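Local structure of thiamine-binding periplasmic protein (Escherichia coli, 2QRY) at residues 200-203 with 204-208; 222-225 with 226-230; 168-171 with 172-176; 28-31 with 32-35; 130-134 with 135-139. The protein binds thiamine, thiamine phosphate and thiamine diphosphate with high affinity in the periplasm and serves as the solute-binding component of the ThiBPQ ABC transporter for thiamine import. One frame throughout, in Å; residues are numbered along the deposited sequence.

Interaction 1: 200-203 with 204-208; sequences WSEA and YGLFL. With TPS (thiamin phosphate), chain E.
Y204 N donates to W200 O in the shortest sound polar bond of this stretch, 2.8 Å long and nearly straight at 173°. It is the first of four i to i+4 bonds between 200-203 and 204-207, ending with F207 N to A203 O at 3.1 Å. From the two residues of this bond the aromatic side chains leave the helix side by side, pointing the same way. With chi1 at 169°, W200 swings CG away from its own N and past its carbonyl, which sets the indole between Y204 and the ligand. On the tyrosine side the evidence is for a CH-pi contact: Y204 CB lies 4.1 Å from the centroid of the six-membered ring of W200, over its face. Y204 CG follows at 3.5 Å from W200 CZ2, but the ring planes, 28° apart, are slid so far that they barely overlap. The opposite indole face carries thiamin phosphate, with W200 CD2 3.3 Å from C2 of the thiazole ring and W200 CH2 3.3 Å from N3A of the pyrimidine. W200 NE1 is hydrogen-bonded to S217 OG, which limits rotation of the indole. W200 N, at the helix start, bonds to phosphate O1 at 3.1 Å. One residue thus serves both phosphate and rings: its N-H, probably helped by the helix dipole, suits the anion, and its indole face would probably suit the cationic thiazolium.

Interaction 2: 222-225 with 226-230; sequences PAYH and ILEEK
In the last turns of helix 221-229 the i to i+4 backbone bonds lose their straightness, from 169° for L227 N to A223 O down to 140° for E229 N to H225 O, and K230 then leaves helical geometry with positive phi. Y224 and E228 make the main side-chain contact. E228 CG approaches Y224 CE1 to 3.5 Å, and E228 CB makes an off-centre CH-pi contact 4.2 Å from the ring centroid. Bent at its second torsion, the glutamate chain crosses the tyrosine at about a right angle, yet its carboxylate plane is turned just 20° from the ring. E229 runs alongside H225 with an extended chain, though the exact position of its carboxylate is doubtful; the H225 ring also meets that of Y234. A223 CB meets L227 CD1 at 4.2 Å; round the helix from there, I226 CG1 passes 3.2 Å from P222 O. K230 NZ folds back to L227 O, 3.1 Å away and in the carbonyl plane. Y224 also touches thiamin phosphate and meets W283 edge-to-face, so the E228 methylenes back a pocket residue. At the other end of the segment the ammonium group of K230 binds a carbonyl of the final turn, where it would probably offset the negative end of the helix dipole.

Interaction 3: 168-171 with 172-176; sequences LGLL and LWMQK
L168 and L172, one turn apart on helix 165-178, form a single apolar ridge: L168 CD2 rests 3.8 Å from both L172 CG and L172 CD1, its methyl lodged beside the fork of the second leucine. L172 CG, the branch point, also lies 3.2 Å from L168 O, the acceptor of the L172 N bond at 3.0 Å. N88 touches both leucines. The backbone beneath is a regular alpha-helix, with W173 N to G169 O the shortest bond at 2.8 Å. Helix 165-178 begins at T165 of the thiamine site and is packed round most of its girth: L171 meets I321 and W324 of helix 310-328, and W173 and M174 reach helix 144-149. Another side of the helix is shaped by L170. Its CD1 fits into the angle between two neighbours, 3.8 Å from W173 CE3 and 4.0 Å from M174 CG, M174 being selenomethionine. L170 and M174 run alongside each other, the latter then bending at chi2 and chi3 so that its selenium end turns away toward helix 182-190. W173 has chi1 -172°, which throws the indole away from its own N and brings CE3 of its six-membered ring to the leucine methyl, which approaches obliquely. The pyrrole N-H of the indole, W173 NE1, is hydrogen-bonded to G242 O, and the ring meets that of H243.

Interaction 4: 28-31 with 32-35; sequences YTYD and SFAA. With TPS (thiamin phosphate), chain E.
Y30 lies between F33 and the ligand, and its side chain can be followed outward. CB is 3.7 Å from phosphate oxygen O3 of thiamin phosphate. A chi1 of 50° wedges CG between the backbone N and carbonyl carbon, bringing the ring back over the turn that follows. There Y30 CE1, at the ring edge, comes 3.0 Å from S32 OG. One face of the ring receives F33 CB, a CH-pi contact 4.0 Å from the centroid; over the opposite face, C6 of the ligand lies 3.8 Å from Y30 CZ. The tip, OH, is 3.5 Å from the ligand methyl CM4 and is hydrogen-bonded to E248 OE1 and N282 OD1. The backbone of Y30 starts the short helix 31-34 from the N-cap position: its O accepts from F33 N at 3.3 Å and, weakly, from A34 N. A water lies 2.6 Å from phosphate O3 and near D31 OD1 and S32 OG, though it cannot donate to every acceptor round it; D31 OD1 is also bonded to S201 OG. Strand end, helix turn and the Y30 ring laid against the ligand form part of the pocket, consistent with the cleft of a periplasmic solute-binding protein.

Interaction 5: 130-134 with 135-139; sequences FVYDK and NKLKN
D133 turns its carboxylate back over the residues that follow it, crossing both N135 and K136 at a slant. Its chi1 of -171° puts CG on the far side from its own N and beside its carbonyl carbon, so that OD1 meets N135 N at 2.8 Å. That donor comes from the anti side of the carboxylate, 24° out of its plane. The carboxylate and the amide plane of N135 are turned 51° from each other, with D133 OD1 only 3.1 Å from N135 CB. The other oxygen faces K136: the lysine chain lies against the acid, D133 OD2 is 3.7 Å from K136 CD, and the bent end of the chain brings K136 NZ to a long salt bridge of 3.8 Å. A water donates to D133 OD2 at 2.7 Å and accepts weakly from N135 ND2 and K136 NZ, joining the three polar ends. The OD1 bond to the N-H two residues on defines an Asx turn, laid over a type I beta turn at 133-136 where strand 121-133 gives way to the loop before helix 144-149. D133 O is gripped twice: K136 N comes from above the carbonyl plane at 2.8 Å, while L137 N is almost in line with the C=O at 2.7 Å. On the other side of the strand end, Y132 and L137 stand at about a right angle. L137 CD1 touches Y132 CB, and L137 CB approaches Y132 CD2, obliquely to the tyrosine ring. Y132 also packs on L214 of strand 214-218 and on A235 of strand 234-236, while K134 NZ is hydrogen-bonded to D232 O.

Overall arrangement
From the N terminus the order is interaction 4, 5, 3, 1, 2. Each is a contact between neighbours in sequence, closing a helical turn or a chain reversal, so they follow in series and none nests or crosses. Interaction 4 ends strand 24-29 and meets interaction 1 where S32 CB packs on W200 CZ3, and both touch thiamin phosphate. Interaction 5 ends strand 121-133; its V131 and Y132 pack on F207 of interaction 1, and its F130 on W173 and L170 of interaction 3. Interaction 1 also touches interaction 2, where L208 CD2 packs on H225. Helix 200-208 thus links the ligand, helix 221-229 and the central strand, with helix 165-178 attached through F130.

Interaction 1: 200-203 with 204-208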
# COMPACT_ATOMS: atom_id res chain seq x y z
N TRP A 200 -6.57 -1.27 6.04
CA TRP A 200 -5.72 -2.38 6.42
C TRP A 200 -5.59 -2.55 7.94
O TRP A 200 -5.71 -3.66 8.46
CB TRP A 200 -4.33 -2.18 5.80
CG TRP A 200 -3.28 -3.10 6.33
CD1 TRP A 200 -2.98 -4.35 5.86
CD2 TRP A 200 -2.43 -2.87 7.45
NE1 TRP A 200 -1.98 -4.91 6.63
CE2 TRP A 200 -1.63 -4.03 7.62
CE3 TRP A 200 -2.27 -1.80 8.35
CZ2 TRP A 200 -0.68 -4.14 8.64
CZ3 TRP A 200 -1.31 -1.92 9.36
CH2 TRP A 200 -0.53 -3.08 9.50
N SER A 201 -5.36 -1.46 8.65
CA SER A 201 -5.20 -1.53 10.10
C SER A 201 -6.25 -2.38 10.81
O SER A 201 -5.90 -3.28 11.57
CB SER A 201 -5.20 -0.12 10.69
OG SER A 201 -4.00 0.55 10.35
N GLU A 202 -7.53 -2.08 10.58
CA GLU A 202 -8.59 -2.84 11.23
C GLU A 202 -8.56 -4.31 10.81
O GLU A 202 -8.74 -5.21 11.64
CB GLU A 202 -9.96 -2.26 10.90
CG GLU A 202 -11.11 -3.08 11.46
CD GLU A 202 -12.46 -2.48 11.17
OE1 GLU A 202 -12.56 -1.59 10.29
OE2 GLU A 202 -13.43 -2.90 11.83
N ALA A 203 -8.33 -4.54 9.52
CA ALA A 203 -8.26 -5.88 8.97
C ALA A 203 -7.19 -6.72 9.68
O ALA A 203 -7.46 -7.82 10.15
CB ALA A 203 -7.94 -5.82 7.48
N TYR A 204 -5.98 -6.18 9.74
CA TYR A 204 -4.86 -6.86 10.36
C TYR A 204 -5.10 -7.09 11.85
O TYR A 204 -4.74 -8.13 12.40
CB TYR A 204 -3.57 -6.06 10.13
CG TYR A 204 -2.32 -6.92 10.10
CD1 TYR A 204 -1.52 -7.06 11.22
CD2 TYR A 204 -1.98 -7.63 8.95
CE1 TYR A 204 -0.39 -7.89 11.21
CE2 TYR A 204 -0.87 -8.47 8.92
CZ TYR A 204 -0.08 -8.60 10.05
OH TYR A 204 1.02 -9.43 10.03
N GLY A 205 -5.72 -6.11 12.49
CA GLY A 205 -6.01 -6.24 13.91
C GLY A 205 -6.96 -7.39 14.20
O GLY A 205 -6.76 -8.13 15.17
N LEU A 206 -7.99 -7.55 13.37
CA LEU A 206 -8.94 -8.63 13.56
C LEU A 206 -8.20 -9.94 13.34
O LEU A 206 -8.41 -10.91 14.06
CB LEU A 206 -10.11 -8.51 12.59
CG LEU A 206 -10.98 -7.27 12.74
CD1 LEU A 206 -11.92 -7.16 11.56
CD2 LEU A 206 -11.76 -7.34 14.05
N PHE A 207 -7.32 -9.98 12.35
CA PHE A 207 -6.57 -11.20 12.10
C PHE A 207 -5.79 -11.57 13.36
O PHE A 207 -5.91 -12.69 13.86
CB PHE A 207 -5.59 -11.01 10.94
CG PHE A 207 -4.52 -12.07 10.87
CD1 PHE A 207 -4.83 -13.39 10.54
CD2 PHE A 207 -3.19 -11.74 11.15
CE1 PHE A 207 -3.82 -14.38 10.49
CE2 PHE A 207 -2.18 -12.71 11.11
CZ PHE A 207 -2.50 -14.04 10.78
N LEU A 208 -5.00 -10.63 13.87
CA LEU A 208 -4.20 -10.88 15.06
C LEU A 208 -5.06 -11.27 16.26
O LEU A 208 -4.59 -11.97 17.16
CB LEU A 208 -3.36 -9.65 15.41
CG LEU A 208 -2.32 -9.28 14.37
CD1 LEU A 208 -1.66 -7.97 14.76
CD2 LEU A 208 -1.28 -10.39 14.26
CM2 TPS E . 2.79 -5.52 9.96
N3 TPS E . 1.23 -1.42 5.07
C2 TPS E . 0.22 -1.73 5.86
S1 TPS E . -1.13 -0.92 5.15
C5 TPS E . -0.28 -0.18 3.79
C4 TPS E . 1.01 -0.61 3.99
CM4 TPS E . 2.12 -0.20 3.03
C6 TPS E . -0.95 0.68 2.76
C7 TPS E . -2.37 0.76 3.32
O7 TPS E . -3.28 1.49 2.51
N1A TPS E . 2.70 -5.08 7.54
C2A TPS E . 2.75 -4.58 8.78
N3A TPS E . 2.76 -3.26 8.99
C4A TPS E . 2.72 -2.39 7.96
N4A TPS E . 2.72 -1.02 8.21
C5A TPS E . 2.67 -2.88 6.62
C6A TPS E . 2.66 -4.28 6.46
C7A TPS E . 2.61 -1.97 5.37
P1 TPS E . -4.70 1.47 3.28
O1 TPS E . -5.10 -0.01 3.57
O2 TPS E . -5.81 2.23 2.46
O3 TPS E . -4.53 2.19 4.63

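Interaction 2: 222-225 with 226-230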
# COMPACT_ATOMS: atom_id res chain seq x y z
N PRO A 222 5.48 -10.32 7.88
CA PRO A 222 6.09 -11.16 8.92
C PRO A 222 7.28 -10.49 9.59
O PRO A 222 7.54 -10.72 10.77
CB PRO A 222 6.49 -12.42 8.15
CG PRO A 222 5.41 -12.51 7.08
CD PRO A 222 5.32 -11.06 6.62
N ALA A 223 7.99 -9.66 8.84
CA ALA A 223 9.15 -8.95 9.36
C ALA A 223 8.81 -8.12 10.59
O ALA A 223 9.63 -7.96 11.50
CB ALA A 223 9.76 -8.07 8.28
N TYR A 224 7.59 -7.57 10.64
CA TYR A 224 7.20 -6.78 11.81
C TYR A 224 7.27 -7.65 13.06
O TYR A 224 7.87 -7.26 14.06
CB TYR A 224 5.77 -6.25 11.69
CG TYR A 224 5.25 -5.77 13.03
CD1 TYR A 224 5.70 -4.57 13.58
CD2 TYR A 224 4.38 -6.57 13.78
CE1 TYR A 224 5.31 -4.18 14.86
CE2 TYR A 224 3.99 -6.18 15.06
CZ TYR A 224 4.45 -4.99 15.59
OH TYR A 224 4.08 -4.61 16.86
N HIS A 225 6.63 -8.81 13.00
CA HIS A 225 6.62 -9.72 14.13
C HIS A 225 7.99 -10.28 14.48
O HIS A 225 8.32 -10.45 15.65
CB HIS A 225 5.63 -10.85 13.89
CG HIS A 225 4.21 -10.38 13.73
ND1 HIS A 225 3.66 -10.06 12.51
CD2 HIS A 225 3.24 -10.16 14.65
CE1 HIS A 225 2.41 -9.66 12.69
NE2 HIS A 225 2.13 -9.72 13.98
N ILE A 226 8.80 -10.57 13.47
CA ILE A 226 10.13 -11.10 13.72
C ILE A 226 10.99 -10.12 14.53
O ILE A 226 11.45 -10.45 15.62
CB ILE A 226 10.87 -11.42 12.40
CG1 ILE A 226 10.11 -12.51 11.63
CG2 ILE A 226 12.30 -11.88 12.70
CD1 ILE A 226 10.73 -12.86 10.28
N LEU A 227 11.18 -8.92 14.01
CA LEU A 227 12.00 -7.90 14.67
C LEU A 227 11.43 -7.28 15.95
O LEU A 227 12.13 -7.19 16.97
CB LEU A 227 12.33 -6.77 13.68
CG LEU A 227 13.28 -7.01 12.50
CD1 LEU A 227 12.58 -7.79 11.38
CD2 LEU A 227 13.76 -5.66 11.97
N GLU A 228 10.17 -6.87 15.90
CA GLU A 228 9.53 -6.22 17.04
C GLU A 228 9.04 -7.12 18.17
O GLU A 228 9.04 -6.72 19.33
CB GLU A 228 8.35 -5.38 16.54
CG GLU A 228 8.71 -4.30 15.54
CD GLU A 228 9.71 -3.31 16.09
OE1 GLU A 228 9.58 -2.94 17.27
OE2 GLU A 228 10.62 -2.89 15.34
N GLU A 229 8.63 -8.34 17.84
CA GLU A 229 8.14 -9.26 18.87
C GLU A 229 8.97 -10.54 18.99
O GLU A 229 8.67 -11.39 19.83
CB GLU A 229 6.67 -9.60 18.59
CG GLU A 229 5.80 -8.38 18.30
CD GLU A 229 4.33 -8.72 18.13
OE1 GLU A 229 4.02 -9.66 17.37
OE2 GLU A 229 3.49 -8.03 18.75
N LYS A 230 10.00 -10.67 18.18
CA LYS A 230 10.84 -11.87 18.21
C LYS A 230 10.00 -13.12 17.98
O LYS A 230 10.19 -14.14 18.63
CB LYS A 230 11.55 -11.97 19.57
CG LYS A 230 12.97 -11.44 19.59
CD LYS A 230 13.06 -10.00 19.10
CE LYS A 230 14.51 -9.52 19.08
NZ LYS A 230 14.64 -8.17 18.45

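Interaction 3: 168-171 with 172-176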
# COMPACT_ATOMS: atom_id res chain seq x y z
N LEU A 168 -7.50 -2.62 -3.26
CA LEU A 168 -7.48 -2.42 -4.70
C LEU A 168 -6.51 -3.46 -5.26
O LEU A 168 -6.75 -4.04 -6.32
CB LEU A 168 -6.98 -1.02 -5.04
CG LEU A 168 -7.55 -0.31 -6.27
CD1 LEU A 168 -6.49 0.67 -6.77
CD2 LEU A 168 -7.96 -1.30 -7.37
N GLY A 169 -5.42 -3.68 -4.52
CA GLY A 169 -4.43 -4.66 -4.92
C GLY A 169 -5.03 -6.05 -5.10
O GLY A 169 -4.81 -6.69 -6.13
N LEU A 170 -5.78 -6.51 -4.10
CA LEU A 170 -6.41 -7.82 -4.19
C LEU A 170 -7.40 -7.88 -5.35
O LEU A 170 -7.51 -8.89 -6.02
CB LEU A 170 -7.13 -8.17 -2.88
CG LEU A 170 -7.88 -9.50 -2.90
CD1 LEU A 170 -6.91 -10.62 -3.26
CD2 LEU A 170 -8.52 -9.76 -1.55
N LEU A 171 -8.13 -6.79 -5.58
CA LEU A 171 -9.08 -6.75 -6.68
C LEU A 171 -8.36 -6.98 -8.00
O LEU A 171 -8.81 -7.78 -8.82
CB LEU A 171 -9.81 -5.40 -6.75
CG LEU A 171 -10.76 -5.25 -7.95
CD1 LEU A 171 -12.15 -5.75 -7.58
CD2 LEU A 171 -10.83 -3.78 -8.37
N LEU A 172 -7.23 -6.31 -8.19
CA LEU A 172 -6.48 -6.44 -9.44
C LEU A 172 -5.76 -7.78 -9.53
O LEU A 172 -5.62 -8.36 -10.61
CB LEU A 172 -5.49 -5.28 -9.58
CG LEU A 172 -6.18 -3.91 -9.45
CD1 LEU A 172 -5.14 -2.81 -9.35
CD2 LEU A 172 -7.11 -3.68 -10.64
N TRP A 173 -5.32 -8.28 -8.38
CA TRP A 173 -4.63 -9.56 -8.31
C TRP A 173 -5.57 -10.65 -8.79
O TRP A 173 -5.20 -11.50 -9.60
CB TRP A 173 -4.19 -9.82 -6.88
CG TRP A 173 -3.30 -11.01 -6.71
CD1 TRP A 173 -2.60 -11.66 -7.69
CD2 TRP A 173 -2.93 -11.61 -5.47
NE1 TRP A 173 -1.80 -12.64 -7.12
CE2 TRP A 173 -1.98 -12.63 -5.76
CE3 TRP A 173 -3.29 -11.40 -4.13
CZ2 TRP A 173 -1.40 -13.42 -4.77
CZ3 TRP A 173 -2.71 -12.19 -3.14
CH2 TRP A 173 -1.78 -13.19 -3.47
N MSE A 174 -6.80 -10.62 -8.29
CA MSE A 174 -7.81 -11.59 -8.69
C MSE A 174 -8.11 -11.45 -10.19
O MSE A 174 -8.31 -12.45 -10.89
CB MSE A 174 -9.10 -11.36 -7.89
CG MSE A 174 -9.04 -11.79 -6.44
SE MSE A 174 -9.32 -13.70 -6.23
CE MSE A 174 -11.26 -13.74 -6.33
N GLN A 175 -8.14 -10.21 -10.67
CA GLN A 175 -8.42 -9.95 -12.08
C GLN A 175 -7.33 -10.57 -12.97
O GLN A 175 -7.63 -11.13 -14.03
CB GLN A 175 -8.49 -8.44 -12.32
CG GLN A 175 -8.96 -8.07 -13.71
CD GLN A 175 -10.40 -8.47 -13.96
OE1 GLN A 175 -10.78 -8.73 -15.09
NE2 GLN A 175 -11.21 -8.50 -12.90
N LYS A 176 -6.08 -10.46 -12.54
CA LYS A 176 -4.97 -11.03 -13.28
C LYS A 176 -5.14 -12.55 -13.35
O LYS A 176 -4.96 -13.16 -14.40
CB LYS A 176 -3.65 -10.73 -12.58
CG LYS A 176 -3.10 -9.33 -12.79
CD LYS A 176 -2.58 -9.15 -14.21
CE LYS A 176 -1.89 -7.81 -14.37
NZ LYS A 176 -1.36 -7.61 -15.74

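Interaction 4: 28-31 with 32-35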
# COMPACT_ATOMS: atom_id res chain seq x y z
N TYR A 28 -1.11 14.82 3.66
CA TYR A 28 -2.18 13.83 3.80
C TYR A 28 -1.59 12.43 3.64
O TYR A 28 -0.79 12.18 2.74
CB TYR A 28 -3.24 14.02 2.72
CG TYR A 28 -4.22 15.15 2.94
CD1 TYR A 28 -4.13 15.98 4.06
CD2 TYR A 28 -5.25 15.38 2.03
CE1 TYR A 28 -5.05 17.01 4.26
CE2 TYR A 28 -6.17 16.40 2.22
CZ TYR A 28 -6.07 17.21 3.33
OH TYR A 28 -6.98 18.22 3.52
N THR A 29 -2.00 11.50 4.51
CA THR A 29 -1.51 10.13 4.43
C THR A 29 -2.46 9.18 5.16
O THR A 29 -3.45 9.63 5.75
CB THR A 29 -0.08 10.01 5.02
OG1 THR A 29 0.45 8.71 4.73
CG2 THR A 29 -0.09 10.23 6.53
N TYR A 30 -2.18 7.88 5.11
CA TYR A 30 -3.03 6.90 5.79
C TYR A 30 -2.59 6.68 7.23
O TYR A 30 -1.48 7.09 7.61
CB TYR A 30 -3.05 5.58 4.99
CG TYR A 30 -1.69 5.03 4.60
CD1 TYR A 30 -0.93 4.27 5.50
CD2 TYR A 30 -1.20 5.21 3.30
CE1 TYR A 30 0.29 3.69 5.10
CE2 TYR A 30 0.02 4.64 2.90
CZ TYR A 30 0.75 3.88 3.80
OH TYR A 30 1.92 3.28 3.40
N ASP A 31 -3.44 6.05 8.05
CA ASP A 31 -3.13 5.87 9.46
C ASP A 31 -1.92 5.05 9.88
O ASP A 31 -1.24 5.42 10.83
CB ASP A 31 -4.35 5.36 10.25
CG ASP A 31 -4.96 4.10 9.68
OD1 ASP A 31 -4.21 3.21 9.23
OD2 ASP A 31 -6.20 3.99 9.70
N SER A 32 -1.63 3.95 9.19
CA SER A 32 -0.48 3.15 9.57
C SER A 32 0.84 3.87 9.30
O SER A 32 1.87 3.52 9.86
CB SER A 32 -0.51 1.79 8.86
OG SER A 32 -0.40 1.94 7.47
N PHE A 33 0.82 4.90 8.45
CA PHE A 33 2.05 5.63 8.16
C PHE A 33 2.34 6.62 9.28
O PHE A 33 3.45 6.65 9.82
CB PHE A 33 1.95 6.38 6.83
CG PHE A 33 3.26 6.97 6.37
CD1 PHE A 33 4.15 6.21 5.62
CD2 PHE A 33 3.61 8.27 6.70
CE1 PHE A 33 5.37 6.75 5.20
CE2 PHE A 33 4.83 8.81 6.30
CZ PHE A 33 5.71 8.05 5.54
N ALA A 34 1.35 7.43 9.63
CA ALA A 34 1.51 8.44 10.68
C ALA A 34 1.41 7.87 12.10
O ALA A 34 1.64 8.59 13.08
CB ALA A 34 0.48 9.55 10.50
N ALA A 35 1.09 6.59 12.21
CA ALA A 35 0.95 5.95 13.52
C ALA A 35 2.20 6.13 14.37
O ALA A 35 3.31 6.22 13.84
CB ALA A 35 0.65 4.47 13.34
CM2 TPS E . 2.79 -5.52 9.96
N3 TPS E . 1.23 -1.42 5.07
C2 TPS E . 0.22 -1.73 5.86
S1 TPS E . -1.13 -0.92 5.15
C5 TPS E . -0.28 -0.18 3.79
C4 TPS E . 1.01 -0.61 3.99
CM4 TPS E . 2.12 -0.20 3.03
C6 TPS E . -0.95 0.68 2.76
C7 TPS E . -2.37 0.76 3.32
O7 TPS E . -3.28 1.49 2.51
N1A TPS E . 2.70 -5.08 7.54
C2A TPS E . 2.75 -4.58 8.78
N3A TPS E . 2.76 -3.26 8.99
C4A TPS E . 2.72 -2.39 7.96
N4A TPS E . 2.72 -1.02 8.21
C5A TPS E . 2.67 -2.88 6.62
C6A TPS E . 2.66 -4.28 6.46
C7A TPS E . 2.61 -1.97 5.37
P1 TPS E . -4.70 1.47 3.28
O1 TPS E . -5.10 -0.01 3.57
O2 TPS E . -5.81 2.23 2.46
O3 TPS E . -4.53 2.19 4.63
O HOH W 1 -3.21 1.82 6.89

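Interaction 5: 130-134 with 135-139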
# COMPACT_ATOMS: atom_id res chain seq x y z
N PHE A 130 -1.39 -12.97 1.35
CA PHE A 130 -2.21 -13.35 2.48
C PHE A 130 -1.32 -13.85 3.61
O PHE A 130 -0.49 -14.74 3.41
CB PHE A 130 -3.22 -14.42 2.09
CG PHE A 130 -4.37 -13.91 1.29
CD1 PHE A 130 -4.31 -13.86 -0.09
CD2 PHE A 130 -5.52 -13.46 1.93
CE1 PHE A 130 -5.39 -13.38 -0.84
CE2 PHE A 130 -6.60 -12.98 1.19
CZ PHE A 130 -6.53 -12.94 -0.20
N VAL A 131 -1.48 -13.25 4.78
CA VAL A 131 -0.71 -13.64 5.95
C VAL A 131 -1.52 -14.57 6.84
O VAL A 131 -2.74 -14.42 6.96
CB VAL A 131 -0.30 -12.41 6.78
CG1 VAL A 131 0.26 -12.84 8.13
CG2 VAL A 131 0.74 -11.60 6.01
N TYR A 132 -0.84 -15.53 7.46
CA TYR A 132 -1.49 -16.49 8.36
C TYR A 132 -0.56 -16.84 9.53
O TYR A 132 0.61 -16.45 9.54
CB TYR A 132 -1.87 -17.78 7.63
CG TYR A 132 -0.69 -18.55 7.08
CD1 TYR A 132 -0.08 -18.18 5.89
CD2 TYR A 132 -0.17 -19.64 7.79
CE1 TYR A 132 1.04 -18.87 5.40
CE2 TYR A 132 0.96 -20.34 7.31
CZ TYR A 132 1.55 -19.94 6.12
OH TYR A 132 2.64 -20.62 5.66
N ASP A 133 -1.09 -17.59 10.48
CA ASP A 133 -0.34 -18.02 11.66
C ASP A 133 0.02 -19.49 11.48
O ASP A 133 -0.86 -20.36 11.54
CB ASP A 133 -1.21 -17.86 12.91
CG ASP A 133 -0.43 -18.07 14.20
OD1 ASP A 133 0.49 -18.92 14.23
OD2 ASP A 133 -0.76 -17.39 15.20
N LYS A 134 1.30 -19.78 11.25
CA LYS A 134 1.72 -21.16 11.05
C LYS A 134 1.39 -22.07 12.23
O LYS A 134 1.31 -23.28 12.07
CB LYS A 134 3.23 -21.23 10.77
CG LYS A 134 3.62 -20.64 9.43
CD LYS A 134 5.13 -20.64 9.26
CE LYS A 134 5.80 -19.73 10.27
NZ LYS A 134 7.28 -19.70 10.11
N ASN A 135 1.20 -21.48 13.41
CA ASN A 135 0.86 -22.27 14.58
C ASN A 135 -0.62 -22.63 14.55
O ASN A 135 -1.04 -23.57 15.23
CB ASN A 135 1.14 -21.51 15.89
CG ASN A 135 2.62 -21.29 16.14
OD1 ASN A 135 3.45 -22.12 15.77
ND2 ASN A 135 2.95 -20.18 16.79
N LYS A 136 -1.40 -21.89 13.78
CA LYS A 136 -2.84 -22.12 13.69
C LYS A 136 -3.30 -22.68 12.35
O LYS A 136 -4.35 -23.32 12.27
CB LYS A 136 -3.59 -20.82 13.97
CG LYS A 136 -3.44 -20.27 15.39
CD LYS A 136 -4.15 -18.92 15.48
CE LYS A 136 -4.52 -18.54 16.91
NZ LYS A 136 -3.35 -18.26 17.78
N LEU A 137 -2.53 -22.45 11.30
CA LEU A 137 -2.88 -22.94 9.98
C LEU A 137 -1.75 -23.83 9.48
O LEU A 137 -0.68 -23.35 9.09
CB LEU A 137 -3.10 -21.77 9.02
CG LEU A 137 -3.91 -22.06 7.75
CD1 LEU A 137 -3.81 -20.86 6.82
CD2 LEU A 137 -3.39 -23.31 7.07
N LYS A 138 -2.00 -25.13 9.50
CA LYS A 138 -1.04 -26.14 9.09
C LYS A 138 -0.83 -26.28 7.59
O LYS A 138 0.31 -26.34 7.12
CB LYS A 138 -1.47 -27.50 9.66
CG LYS A 138 -2.85 -27.94 9.20
CD LYS A 138 -3.93 -26.98 9.68
CE LYS A 138 -5.27 -27.28 9.05
NZ LYS A 138 -6.30 -26.45 9.71
N ASN A 139 -1.91 -26.33 6.83
CA ASN A 139 -1.78 -26.49 5.39
C ASN A 139 -2.38 -25.32 4.63
O ASN A 139 -3.44 -25.44 4.01
CB ASN A 139 -2.44 -27.80 4.96
CG ASN A 139 -1.82 -29.00 5.64
OD1 ASN A 139 -0.68 -29.37 5.35
ND2 ASN A 139 -2.56 -29.62 6.56
O HOH W 2 0.05 -18.43 17.58